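Putative decarboxylase involved in desferrioxamine biosynthesis (Erwinia amylovora, PDB 5O5C) probably uses pyridoxal 5'-phosphate to decarboxylate lysine, supplying the diamine from which the siderophore desferrioxamine is built. Local coordinates at residues Glu42-Leu47 with Ala85-Leu90; His65-Glu70 with Leu95-Trp100; Ser154-Pro159 with Asp322-Asp327; Asp279-Ile284 with Met295-Ala300. All coordinates share one frame; numbering follows the deposited sequence.

Contact 1 of 4, residues Glu42-Leu47 with Ala85-Leu90; sequences EQVLAL and AALEEL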
loop_
_atom_site.group_PDB
_atom_site.type_symbol
_atom_site.label_atom_id
_atom_site.label_comp_id
_atom_site.label_asym_id
_atom_site.label_seq_id
_atom_site.Cartn_x
_atom_site.Cartn_y
_atom_site.Cartn_z
ATOM N N GLU B 42 -21.325 4.112 -17.120
ATOM C CA GLU B 42 -21.564 4.302 -18.537
ATOM C C GLU B 42 -20.895 5.548 -19.107
ATOM O O GLU B 42 -20.281 5.456 -20.163
ATOM C CB GLU B 42 -23.080 4.254 -18.866
ATOM C CG GLU B 42 -23.543 2.793 -18.847
ATOM C CD GLU B 42 -25.021 2.605 -18.678
ATOM O OE1 GLU B 42 -25.768 3.595 -18.684
ATOM O OE2 GLU B 42 -25.447 1.433 -18.555
ATOM N N GLN B 43 -20.952 6.669 -18.386
ATOM C CA GLN B 43 -20.249 7.877 -18.805
ATOM C C GLN B 43 -18.727 7.672 -18.913
ATOM O O GLN B 43 -18.130 8.101 -19.886
ATOM C CB GLN B 43 -20.523 9.046 -17.857
ATOM C CG GLN B 43 -21.943 9.605 -17.861
ATOM C CD GLN B 43 -22.146 10.694 -16.795
ATOM O OE1 GLN B 43 -22.737 11.745 -17.076
ATOM N NE2 GLN B 43 -21.657 10.449 -15.577
ATOM N N VAL B 44 -18.095 7.035 -17.920
ATOM C CA VAL B 44 -16.629 6.877 -17.950
ATOM C C VAL B 44 -16.163 5.952 -19.078
ATOM O O VAL B 44 -15.093 6.184 -19.690
ATOM C CB VAL B 44 -16.084 6.428 -16.588
ATOM C CG1 VAL B 44 -14.651 5.898 -16.693
ATOM C CG2 VAL B 44 -16.200 7.564 -15.565
ATOM N N LEU B 45 -16.930 4.898 -19.346
ATOM C CA LEU B 45 -16.671 4.033 -20.504
ATOM C C LEU B 45 -16.715 4.832 -21.832
ATOM O O LEU B 45 -15.895 4.629 -22.724
ATOM C CB LEU B 45 -17.697 2.897 -20.574
ATOM C CG LEU B 45 -17.757 1.769 -19.553
ATOM C CD1 LEU B 45 -18.912 0.836 -19.940
ATOM C CD2 LEU B 45 -16.468 0.968 -19.480
ATOM N N ALA B 46 -17.701 5.717 -21.966
ATOM C CA ALA B 46 -17.792 6.624 -23.137
ATOM C C ALA B 46 -16.577 7.578 -23.186
ATOM O O ALA B 46 -15.916 7.702 -24.199
ATOM C CB ALA B 46 -19.102 7.391 -23.098
ATOM N N LEU B 47 -16.249 8.184 -22.059
ATOM C CA LEU B 47 -15.094 9.069 -21.965
ATOM C C LEU B 47 -13.744 8.362 -22.163
ATOM O O LEU B 47 -12.867 8.899 -22.847
ATOM C CB LEU B 47 -15.133 9.874 -20.649
ATOM C CG LEU B 47 -15.975 11.167 -20.753
ATOM C CD1 LEU B 47 -17.490 10.953 -20.590
ATOM C CD2 LEU B 47 -15.476 12.199 -19.742
ATOM N N ALA B 85 -19.113 17.677 -15.407
ATOM C CA ALA B 85 -18.163 18.787 -15.193
ATOM C C ALA B 85 -16.772 18.376 -14.641
ATOM O O ALA B 85 -15.768 18.885 -15.086
ATOM C CB ALA B 85 -18.775 19.842 -14.293
ATOM N N ALA B 86 -16.700 17.506 -13.642
ATOM C CA ALA B 86 -15.356 17.080 -13.114
ATOM C C ALA B 86 -14.594 16.336 -14.210
ATOM O O ALA B 86 -13.426 16.593 -14.433
ATOM C CB ALA B 86 -15.522 16.219 -11.870
ATOM N N LEU B 87 -15.293 15.450 -14.913
ATOM C CA LEU B 87 -14.731 14.623 -15.968
ATOM C C LEU B 87 -14.263 15.415 -17.189
ATOM O O LEU B 87 -13.216 15.085 -17.792
ATOM C CB LEU B 87 -15.739 13.535 -16.383
ATOM C CG LEU B 87 -16.004 12.387 -15.399
ATOM C CD1 LEU B 87 -17.126 11.477 -15.878
ATOM C CD2 LEU B 87 -14.729 11.587 -15.229
ATOM N N GLU B 88 -14.993 16.478 -17.504
ATOM C CA GLU B 88 -14.541 17.481 -18.501
ATOM C C GLU B 88 -13.216 18.170 -18.109
ATOM O O GLU B 88 -12.363 18.405 -18.946
ATOM C CB GLU B 88 -15.635 18.555 -18.731
ATOM C CG GLU B 88 -16.307 18.524 -20.094
ATOM C CD GLU B 88 -17.201 17.322 -20.368
ATOM O OE1 GLU B 88 -17.944 16.865 -19.471
ATOM O OE2 GLU B 88 -17.193 16.840 -21.523
ATOM N N GLU B 89 -13.103 18.561 -16.843
ATOM C CA GLU B 89 -11.866 19.076 -16.273
ATOM C C GLU B 89 -10.763 18.002 -16.170
ATOM O O GLU B 89 -9.588 18.320 -16.317
ATOM C CB GLU B 89 -12.165 19.660 -14.892
ATOM C CG GLU B 89 -10.987 20.263 -14.166
ATOM C CD GLU B 89 -11.306 20.600 -12.726
ATOM O OE1 GLU B 89 -11.766 19.739 -11.991
ATOM O OE2 GLU B 89 -11.057 21.716 -12.284
ATOM N N LEU B 90 -11.152 16.744 -15.918
ATOM C CA LEU B 90 -10.187 15.647 -15.790
ATOM C C LEU B 90 -9.533 15.366 -17.095
ATOM O O LEU B 90 -8.305 15.097 -17.136
ATOM C CB LEU B 90 -10.829 14.361 -15.269
ATOM C CG LEU B 90 -9.815 13.333 -14.769
ATOM C CD1 LEU B 90 -8.987 13.877 -13.629
ATOM C CD2 LEU B 90 -10.489 12.053 -14.332
#

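Contact 2 of 4, residues His65-Glu70 with Leu95-Trp100; sequences HELARE and LRDAVW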
loop_
_atom_site.group_PDB
_atom_site.type_symbol
_atom_site.label_atom_id
_atom_site.label_comp_id
_atom_site.label_asym_id
_atom_site.label_seq_id
_atom_site.Cartn_x
_atom_site.Cartn_y
_atom_site.Cartn_z
ATOM N N HIS B 65 6.257 22.144 -15.414
ATOM C CA HIS B 65 5.903 23.563 -15.317
ATOM C C HIS B 65 4.770 23.948 -16.286
ATOM O O HIS B 65 3.886 24.660 -15.876
ATOM C CB HIS B 65 7.119 24.524 -15.335
ATOM C CG HIS B 65 7.851 24.589 -16.630
ATOM N ND1 HIS B 65 7.377 25.288 -17.723
ATOM C CD2 HIS B 65 9.059 24.091 -16.992
ATOM C CE1 HIS B 65 8.239 25.179 -18.717
ATOM N NE2 HIS B 65 9.266 24.455 -18.302
ATOM N N GLU B 66 4.735 23.414 -17.513
ATOM C CA GLU B 66 3.629 23.758 -18.435
ATOM C C GLU B 66 2.294 23.259 -17.853
ATOM O O GLU B 66 1.317 23.997 -17.818
ATOM C CB GLU B 66 3.859 23.219 -19.845
ATOM C CG GLU B 66 5.050 23.842 -20.585
ATOM C CD GLU B 66 5.550 23.028 -21.801
ATOM O OE1 GLU B 66 5.139 21.890 -22.032
ATOM O OE2 GLU B 66 6.403 23.533 -22.547
ATOM N N LEU B 67 2.270 22.038 -17.331
ATOM C CA LEU B 67 1.032 21.505 -16.789
ATOM C C LEU B 67 0.617 22.212 -15.497
ATOM O O LEU B 67 -0.580 22.465 -15.318
ATOM C CB LEU B 67 1.092 19.989 -16.610
ATOM C CG LEU B 67 -0.211 19.309 -16.217
ATOM C CD1 LEU B 67 -1.389 19.647 -17.114
ATOM C CD2 LEU B 67 0.013 17.809 -16.189
ATOM N N ALA B 68 1.577 22.561 -14.640
ATOM C CA ALA B 68 1.280 23.226 -13.358
ATOM C C ALA B 68 0.526 24.542 -13.578
ATOM O O ALA B 68 -0.264 24.930 -12.728
ATOM C CB ALA B 68 2.530 23.459 -12.527
ATOM N N ARG B 69 0.715 25.168 -14.751
ATOM C CA ARG B 69 -0.058 26.349 -15.126
ATOM C C ARG B 69 -1.539 26.128 -15.070
ATOM O O ARG B 69 -2.264 27.018 -14.711
ATOM C CB ARG B 69 0.249 26.823 -16.541
ATOM C CG ARG B 69 1.561 27.506 -16.685
ATOM C CD ARG B 69 1.814 27.872 -18.139
ATOM N NE ARG B 69 3.188 28.319 -18.275
ATOM C CZ ARG B 69 3.739 28.773 -19.399
ATOM N NH1 ARG B 69 3.021 28.912 -20.512
ATOM N NH2 ARG B 69 5.014 29.141 -19.397
ATOM N N GLU B 70 -2.003 24.950 -15.463
ATOM C CA GLU B 70 -3.437 24.675 -15.401
ATOM C C GLU B 70 -3.943 24.219 -14.040
ATOM O O GLU B 70 -5.128 24.084 -13.859
ATOM C CB GLU B 70 -3.813 23.659 -16.452
ATOM C CG GLU B 70 -3.788 24.203 -17.852
ATOM C CD GLU B 70 -4.056 23.112 -18.864
ATOM O OE1 GLU B 70 -4.396 21.988 -18.468
ATOM O OE2 GLU B 70 -3.898 23.355 -20.059
ATOM N N LEU B 95 -5.900 13.183 -18.311
ATOM C CA LEU B 95 -5.932 12.268 -19.451
ATOM C C LEU B 95 -5.158 12.819 -20.628
ATOM O O LEU B 95 -4.469 12.061 -21.293
ATOM C CB LEU B 95 -7.336 11.935 -19.890
ATOM C CG LEU B 95 -8.223 11.326 -18.817
ATOM C CD1 LEU B 95 -9.681 11.360 -19.238
ATOM C CD2 LEU B 95 -7.829 9.960 -18.335
ATOM N N ARG B 96 -5.194 14.146 -20.794
ATOM C CA ARG B 96 -4.566 14.813 -21.896
ATOM C C ARG B 96 -3.092 14.412 -21.978
ATOM O O ARG B 96 -2.661 13.998 -23.013
ATOM C CB ARG B 96 -4.682 16.331 -21.763
ATOM C CG ARG B 96 -4.725 17.064 -23.070
ATOM C CD ARG B 96 -4.853 18.576 -22.877
ATOM N NE ARG B 96 -6.014 19.087 -23.598
ATOM C CZ ARG B 96 -6.290 20.373 -23.832
ATOM N NH1 ARG B 96 -5.517 21.360 -23.377
ATOM N NH2 ARG B 96 -7.377 20.661 -24.517
ATOM N N ASP B 97 -2.375 14.495 -20.857
ATOM C CA ASP B 97 -0.948 14.322 -20.832
ATOM C C ASP B 97 -0.498 13.045 -20.112
ATOM O O ASP B 97 0.672 12.898 -19.824
ATOM C CB ASP B 97 -0.260 15.576 -20.290
ATOM C CG ASP B 97 -0.606 16.873 -21.097
ATOM O OD1 ASP B 97 -0.269 17.018 -22.314
ATOM O OD2 ASP B 97 -1.170 17.787 -20.478
ATOM N N ALA B 98 -1.418 12.120 -19.835
ATOM C CA ALA B 98 -1.094 10.885 -19.140
ATOM C C ALA B 98 0.010 10.170 -19.906
ATOM O O ALA B 98 0.131 10.299 -21.118
ATOM C CB ALA B 98 -2.306 9.956 -19.060
ATOM N N VAL B 99 0.803 9.397 -19.187
ATOM C CA VAL B 99 1.675 8.451 -19.838
ATOM C C VAL B 99 0.872 7.169 -20.096
ATOM O O VAL B 99 0.467 6.482 -19.169
ATOM C CB VAL B 99 2.956 8.225 -19.043
ATOM C CG1 VAL B 99 3.872 7.270 -19.771
ATOM C CG2 VAL B 99 3.646 9.565 -18.855
ATOM N N TRP B 100 0.679 6.854 -21.370
ATOM C CA TRP B 100 -0.091 5.686 -21.808
ATOM C C TRP B 100 0.703 4.432 -21.933
ATOM O O TRP B 100 1.274 4.132 -23.018
ATOM C CB TRP B 100 -0.779 5.984 -23.135
ATOM C CG TRP B 100 -1.684 7.048 -22.959
ATOM C CD1 TRP B 100 -1.459 8.347 -23.207
ATOM C CD2 TRP B 100 -2.965 6.958 -22.355
ATOM N NE1 TRP B 100 -2.565 9.092 -22.861
ATOM C CE2 TRP B 100 -3.501 8.259 -22.327
ATOM C CE3 TRP B 100 -3.751 5.889 -21.902
ATOM C CZ2 TRP B 100 -4.760 8.530 -21.806
ATOM C CZ3 TRP B 100 -4.958 6.150 -21.412
ATOM C CH2 TRP B 100 -5.481 7.470 -21.379
#

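Contact 3 of 4, residues Ser154-Pro159 with Asp322-Asp327; sequences SRIGLP and DSVTVD. With PLP (pyridoxal-5'-phosphate), chain H.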
loop_
_atom_site.group_PDB
_atom_site.type_symbol
_atom_site.label_atom_id
_atom_site.label_comp_id
_atom_site.label_asym_id
_atom_site.label_seq_id
_atom_site.Cartn_x
_atom_site.Cartn_y
_atom_site.Cartn_z
ATOM N N SER B 154 3.446 -22.706 -4.939
ATOM C CA SER B 154 3.580 -23.882 -5.798
ATOM C C SER B 154 4.476 -23.669 -7.002
ATOM O O SER B 154 5.183 -24.593 -7.424
ATOM C CB SER B 154 2.218 -24.350 -6.269
ATOM O OG SER B 154 2.328 -25.564 -6.959
ATOM N N ARG B 155 4.475 -22.459 -7.549
ATOM C CA ARG B 155 5.256 -22.167 -8.736
ATOM C C ARG B 155 6.673 -21.840 -8.377
ATOM O O ARG B 155 7.577 -22.121 -9.169
ATOM C CB ARG B 155 4.636 -21.007 -9.462
ATOM C CG ARG B 155 3.223 -21.305 -9.916
ATOM C CD ARG B 155 3.318 -21.773 -11.286
ATOM N NE ARG B 155 2.076 -22.180 -11.892
ATOM C CZ ARG B 155 1.890 -22.181 -13.205
ATOM N NH1 ARG B 155 2.841 -21.748 -14.026
ATOM N NH2 ARG B 155 0.774 -22.661 -13.700
ATOM N N ILE B 156 6.880 -21.231 -7.202
ATOM C CA ILE B 156 8.240 -20.957 -6.729
ATOM C C ILE B 156 8.941 -22.259 -6.358
ATOM O O ILE B 156 10.168 -22.390 -6.551
ATOM C CB ILE B 156 8.242 -20.035 -5.507
ATOM C CG1 ILE B 156 7.892 -18.614 -5.902
ATOM C CG2 ILE B 156 9.581 -20.019 -4.774
ATOM C CD1 ILE B 156 7.345 -17.801 -4.725
ATOM N N GLY B 157 8.159 -23.185 -5.790
ATOM C CA GLY B 157 8.683 -24.466 -5.325
ATOM C C GLY B 157 9.128 -24.475 -3.873
ATOM O O GLY B 157 9.830 -25.379 -3.444
ATOM N N LEU B 158 8.733 -23.473 -3.102
ATOM C CA LEU B 158 9.035 -23.485 -1.666
ATOM C C LEU B 158 8.406 -24.710 -0.940
ATOM O O LEU B 158 7.354 -25.203 -1.326
ATOM C CB LEU B 158 8.607 -22.159 -1.025
ATOM C CG LEU B 158 9.438 -20.955 -1.514
ATOM C CD1 LEU B 158 8.971 -19.632 -0.941
ATOM C CD2 LEU B 158 10.935 -21.110 -1.305
ATOM N N PRO B 159 9.048 -25.197 0.129
ATOM C CA PRO B 159 8.549 -26.438 0.731
ATOM C C PRO B 159 7.241 -26.259 1.513
ATOM O O PRO B 159 6.709 -25.117 1.651
ATOM C CB PRO B 159 9.697 -26.847 1.663
ATOM C CG PRO B 159 10.290 -25.550 2.102
ATOM C CD PRO B 159 10.056 -24.546 0.989
ATOM N N ASP B 322 15.055 -18.255 1.549
ATOM C CA ASP B 322 14.335 -18.133 2.823
ATOM C C ASP B 322 13.112 -17.225 2.652
ATOM O O ASP B 322 12.032 -17.524 3.254
ATOM C CB ASP B 322 15.276 -17.660 3.922
ATOM C CG ASP B 322 16.329 -18.676 4.208
ATOM O OD1 ASP B 322 15.929 -19.733 4.681
ATOM O OD2 ASP B 322 17.512 -18.451 3.883
ATOM N N SER B 323 13.280 -16.164 1.832
ATOM C CA SER B 323 12.154 -15.325 1.314
ATOM C C SER B 323 12.218 -14.936 -0.138
ATOM O O SER B 323 13.275 -14.984 -0.752
ATOM C CB SER B 323 12.039 -14.013 2.071
ATOM O OG SER B 323 13.291 -13.350 2.117
ATOM N N VAL B 324 11.063 -14.514 -0.663
ATOM C CA VAL B 324 10.920 -14.154 -2.063
ATOM C C VAL B 324 9.953 -12.977 -2.180
ATOM O O VAL B 324 8.829 -13.002 -1.575
ATOM C CB VAL B 324 10.384 -15.288 -2.983
ATOM C CG1 VAL B 324 10.434 -14.854 -4.446
ATOM C CG2 VAL B 324 11.145 -16.578 -2.853
ATOM N N THR B 325 10.367 -11.968 -2.928
ATOM C CA THR B 325 9.472 -10.885 -3.285
ATOM C C THR B 325 9.049 -11.004 -4.748
ATOM O O THR B 325 9.871 -11.229 -5.632
ATOM C CB THR B 325 10.077 -9.493 -3.088
ATOM O OG1 THR B 325 11.140 -9.311 -4.037
ATOM C CG2 THR B 325 10.569 -9.319 -1.832
ATOM N N VAL B 326 7.783 -10.734 -4.984
ATOM C CA VAL B 326 7.137 -10.937 -6.275
ATOM C C VAL B 326 6.246 -9.732 -6.615
ATOM O O VAL B 326 5.409 -9.395 -5.777
ATOM C CB VAL B 326 6.227 -12.182 -6.155
ATOM C CG1 VAL B 326 5.340 -12.328 -7.360
ATOM C CG2 VAL B 326 7.056 -13.428 -5.967
ATOM N N ASP B 327 6.354 -9.146 -7.836
ATOM C CA ASP B 327 5.444 -8.033 -8.266
ATOM C C ASP B 327 4.583 -8.422 -9.439
ATOM O O ASP B 327 5.069 -8.508 -10.551
ATOM C CB ASP B 327 6.145 -6.723 -8.663
ATOM C CG ASP B 327 6.408 -5.788 -7.519
ATOM O OD1 ASP B 327 6.095 -6.047 -6.369
ATOM O OD2 ASP B 327 6.997 -4.749 -7.810
HETATM N N1 PLP H . 12.844 -4.987 -6.533
HETATM C C2 PLP H . 13.106 -4.954 -7.856
HETATM C C2A PLP H . 14.001 -5.981 -8.483
HETATM C C3 PLP H . 12.484 -3.903 -8.674
HETATM O O3 PLP H . 12.711 -3.815 -10.026
HETATM C C4 PLP H . 11.598 -2.957 -7.954
HETATM C C4A PLP H . 10.971 -1.814 -8.652
HETATM C C5 PLP H . 11.396 -3.099 -6.511
HETATM C C6 PLP H . 12.069 -4.117 -5.866
HETATM C C5A PLP H . 10.504 -2.124 -5.776
HETATM O O4P PLP H . 9.181 -2.474 -6.213
HETATM P P PLP H . 7.819 -1.647 -5.947
HETATM O O1P PLP H . 7.928 -0.451 -6.838
HETATM O O2P PLP H . 6.735 -2.572 -6.436
HETATM O O3P PLP H . 7.692 -1.289 -4.508
#

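Contact 4 of 4, residues Asp279-Ile284 with Met295-Ala300; sequences DPLGAI and MHVDAA. With PLP (pyridoxal-5'-phosphate), chain H.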
loop_
_atom_site.group_PDB
_atom_site.type_symbol
_atom_site.label_atom_id
_atom_site.label_comp_id
_atom_site.label_asym_id
_atom_site.label_seq_id
_atom_site.Cartn_x
_atom_site.Cartn_y
_atom_site.Cartn_z
ATOM N N ASP B 279 20.870 -13.020 -10.816
ATOM C CA ASP B 279 21.978 -13.485 -9.974
ATOM C C ASP B 279 21.956 -15.065 -9.905
ATOM O O ASP B 279 20.926 -15.695 -10.189
ATOM C CB ASP B 279 21.944 -12.842 -8.571
ATOM C CG ASP B 279 22.138 -11.284 -8.570
ATOM O OD1 ASP B 279 22.630 -10.696 -9.544
ATOM O OD2 ASP B 279 21.766 -10.636 -7.555
ATOM N N PRO B 280 23.105 -15.700 -9.621
ATOM C CA PRO B 280 23.216 -17.212 -9.612
ATOM C C PRO B 280 22.637 -17.742 -8.333
ATOM O O PRO B 280 23.282 -17.663 -7.269
ATOM C CB PRO B 280 24.733 -17.482 -9.672
ATOM C CG PRO B 280 25.382 -16.195 -9.493
ATOM C CD PRO B 280 24.429 -15.040 -9.580
ATOM N N LEU B 281 21.413 -18.243 -8.397
ATOM C CA LEU B 281 20.665 -18.509 -7.176
ATOM C C LEU B 281 21.244 -19.662 -6.404
ATOM O O LEU B 281 21.469 -19.559 -5.177
ATOM C CB LEU B 281 19.188 -18.722 -7.510
ATOM C CG LEU B 281 18.515 -17.466 -8.115
ATOM C CD1 LEU B 281 17.037 -17.738 -8.391
ATOM C CD2 LEU B 281 18.657 -16.258 -7.199
ATOM N N GLY B 282 21.501 -20.757 -7.129
ATOM C CA GLY B 282 22.127 -21.944 -6.565
ATOM C C GLY B 282 23.416 -21.686 -5.815
ATOM O O GLY B 282 23.544 -22.055 -4.670
ATOM N N ALA B 283 24.359 -21.004 -6.439
ATOM C CA ALA B 283 25.623 -20.688 -5.785
ATOM C C ALA B 283 25.458 -19.800 -4.522
ATOM O O ALA B 283 26.011 -20.080 -3.462
ATOM C CB ALA B 283 26.533 -20.049 -6.765
ATOM N N ILE B 284 24.649 -18.753 -4.635
ATOM C CA ILE B 284 24.366 -17.904 -3.500
ATOM C C ILE B 284 23.779 -18.675 -2.317
ATOM O O ILE B 284 24.089 -18.367 -1.194
ATOM C CB ILE B 284 23.498 -16.691 -3.895
ATOM C CG1 ILE B 284 24.286 -15.811 -4.859
ATOM C CG2 ILE B 284 23.157 -15.868 -2.678
ATOM C CD1 ILE B 284 23.507 -14.730 -5.558
ATOM N N MET B 295 18.717 -16.185 2.888
ATOM C CA MET B 295 18.652 -15.906 1.465
ATOM C C MET B 295 17.318 -15.292 1.094
ATOM O O MET B 295 16.234 -15.899 1.237
ATOM C CB MET B 295 18.903 -17.133 0.612
ATOM C CG MET B 295 19.341 -16.802 -0.804
ATOM S SD MET B 295 19.184 -18.230 -1.884
ATOM C CE MET B 295 19.551 -17.526 -3.478
ATOM N N HIS B 296 17.398 -14.067 0.611
ATOM C CA HIS B 296 16.230 -13.425 0.088
ATOM C C HIS B 296 16.356 -13.312 -1.425
ATOM O O HIS B 296 17.361 -12.820 -1.951
ATOM C CB HIS B 296 16.062 -12.071 0.724
ATOM C CG HIS B 296 15.023 -11.251 0.061
ATOM N ND1 HIS B 296 13.722 -11.675 -0.028
ATOM C CD2 HIS B 296 15.088 -10.060 -0.584
ATOM C CE1 HIS B 296 13.013 -10.744 -0.618
ATOM N NE2 HIS B 296 13.822 -9.776 -1.018
ATOM N N VAL B 297 15.359 -13.812 -2.138
ATOM C CA VAL B 297 15.329 -13.614 -3.591
ATOM C C VAL B 297 14.420 -12.446 -3.927
ATOM O O VAL B 297 13.232 -12.495 -3.617
ATOM C CB VAL B 297 14.940 -14.904 -4.317
ATOM C CG1 VAL B 297 14.633 -14.665 -5.780
ATOM C CG2 VAL B 297 16.089 -15.857 -4.203
ATOM N N ASP B 298 14.978 -11.373 -4.485
ATOM C CA ASP B 298 14.166 -10.254 -5.002
ATOM C C ASP B 298 13.773 -10.573 -6.427
ATOM O O ASP B 298 14.572 -10.448 -7.342
ATOM C CB ASP B 298 14.880 -8.929 -4.848
ATOM C CG ASP B 298 14.051 -7.738 -5.261
ATOM O OD1 ASP B 298 12.965 -7.873 -5.851
ATOM O OD2 ASP B 298 14.502 -6.632 -5.040
ATOM N N ALA B 299 12.523 -10.973 -6.608
ATOM C CA ALA B 299 12.018 -11.392 -7.909
ATOM C C ALA B 299 10.961 -10.431 -8.491
ATOM O O ALA B 299 10.070 -10.814 -9.236
ATOM C CB ALA B 299 11.490 -12.797 -7.811
ATOM N N ALA B 300 11.062 -9.163 -8.149
ATOM C CA ALA B 300 9.954 -8.284 -8.361
ATOM C C ALA B 300 9.633 -8.245 -9.845
ATOM O O ALA B 300 8.456 -8.280 -10.261
ATOM C CB ALA B 300 10.268 -6.893 -7.805
HETATM N N1 PLP H . 12.844 -4.987 -6.533
HETATM C C2 PLP H . 13.106 -4.954 -7.856
HETATM C C2A PLP H . 14.001 -5.981 -8.483
HETATM C C3 PLP H . 12.484 -3.903 -8.674
HETATM O O3 PLP H . 12.711 -3.815 -10.026
HETATM C C4 PLP H . 11.598 -2.957 -7.954
HETATM C C4A PLP H . 10.971 -1.814 -8.652
HETATM C C5 PLP H . 11.396 -3.099 -6.511
HETATM C C6 PLP H . 12.069 -4.117 -5.866
HETATM C C5A PLP H . 10.504 -2.124 -5.776
HETATM O O4P PLP H . 9.181 -2.474 -6.213
HETATM P P PLP H . 7.819 -1.647 -5.947
HETATM O O1P PLP H . 7.928 -0.451 -6.838
HETATM O O2P PLP H . 6.735 -2.572 -6.436
HETATM O O3P PLP H . 7.692 -1.289 -4.508
#

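Contact 1 of 4, residues Glu42-Leu47 with Ala85-Leu90
Leu87 projects from its helix between Val44 and Leu47, which lie about one turn apart on the facing helix, and it uses a different part of its side chain for each. Its CB receives Leu47, whose CD2 approaches to 3.6 Å from that atom. Farther out, CD1 of Leu87 lies 4.0 Å from CG2 of Val44, the two side chains meeting at about a right angle. Leu87 is drawn out to its full length, with CD1 anti to CA (chi2 174°), and this carries the methyl across to the valine. Leu47 takes a less usual shape: with chi2 at 82°, CD2 is the methyl that leads, aimed at the root of Leu87. CG2 is the branch of Val44 that faces Leu87. The contact is entirely apolar and is mostly buried. It joins helix 34-53 to helix 83-95 at the dimer interface, where Val44 also packs on Gln123 of the second subunit and Leu90 on Ile124 of that subunit, while Glu89 forms a salt bridge with Arg393 of the same partner chain.

Contact 2 of 4, residues His65-Glu70 with Leu95-Trp100
Leu67 pushes its CD1 methyl against the carboxylate of Asp97, coming within 3.9 Å of OD2; the two side chains approach from opposite directions. The leucine CG is anti to the backbone N (chi1 -172°), which sends the branch off the short helix 64-68 toward the loop that follows helix 83-95. The other oxygen of Asp97, OD1, is hydrogen-bonded to the hydroxyl of Ser60, so the buried carboxylate is held by a polar partner at one oxygen while the other lies against a methyl group. Beside this pair, Glu70 and Arg96 reach for each other nearer the surface, and their chains cross at about a right angle. OE2 of Glu70 ends 4.2 Å from NH1 of Arg96, too far for a salt bridge, with the carboxylate and guanidinium planes 62° apart. Leu67 also packs on Leu143 of the second subunit, and Glu66, next to it on the helix, forms a salt bridge with Arg463. The contact thus combines a small apolar touch with a loose attraction between opposite charges. Arg96 probably also offsets some of the negative charge that Glu70 and Asp97 bring close together, their OE1 and OD2 atoms being 5.7 Å apart.

Contact 3 of 4, residues Ser154-Pro159 with Asp322-Asp327
A single methyl of Val324 serves both partners on the facing segment: its CG2 is 4.2 Å from CG2 of Ile156 and equally 4.2 Å from CD1 of Leu158. These two residues flank Gly157, where helix 140-156 ends and the backbone turns to a positive phi of 91°, and that turn brings the side chains before and after it onto the same strand residue. Leu158 is stretched out, with CD1 anti to CA (chi2 177°), which carries CD1 to the valine. Strand 323-327 belongs to the central seven-stranded sheet, and the helix ends against one of its faces, where Ile156 also leans on Phe342 of strand 339-343. The other face carries polar groups: Ser323 is hydrogen-bonded to His296 and Thr325 makes a weak hydrogen bond to Asn174. At the strand's end Asp327 reaches the cofactor phosphate, its OD2 2.6 Å from O2P. The strand is therefore two-sided, with nondirectional methyl packing toward the helix end and polar groups turned toward the cofactor side.

Contact 4 of 4, residues Asp279-Ile284 with Met295-Ala300
The terminal methyl of Met295 fills a hollow on helix 281-290 formed by Leu281 and Ile284. CE lies 3.3 Å from the backbone O of Leu281 and also touches Leu281 CD2 and Ile284 CG2. All three methionine torsions are near anti, which makes the chain a nearly straight rod. The return bump is Leu281 CD2, which rests on Met295 CE and Val297 CG2 together, 4.0 Å from the latter. Met295 points at the helix and Val297 meets it from the flank, packing it within the beta-alpha-beta unit of strands 262-269 and 294-299. Beyond this apolar seam the strand leads to the cofactor: Asp298 OD2 is 2.8 Å from the pyridine N1 of PLP, and Ala300 CB sits over the ring face, 3.4 Å from C2. Asp298 OD1 accepts the backbone N-H of Ala300 in an Asx turn, which, with the hydrogen bond from Asn174 to OD2, would hold the carboxylate in place. As in other fold-type I enzymes, an aspartate opposite N1 would favour a protonated, electron-withdrawing ring.

How the contacts relate
From the N terminus, helix 34-53 opens contact 1 and helix 64-68 opens contact 2 before helix 83-95 closes the first; the loop after that helix then closes the second. Contacts 1 and 2 therefore cross, tying the N-terminal helices together beside the second subunit, with their centres about 17 Å apart. Contact 3 opens at the end of helix 140-156 and closes only at strand 323-327; contact 4 is nested inside that long loop. Strands 294-299 and 323-327 are parallel neighbours in the seven-stranded sheet, so contacts 3 and 4 adjoin and both reach the cofactor. This pair lies about 40 Å or more, centre to centre, from contacts 1 and 2.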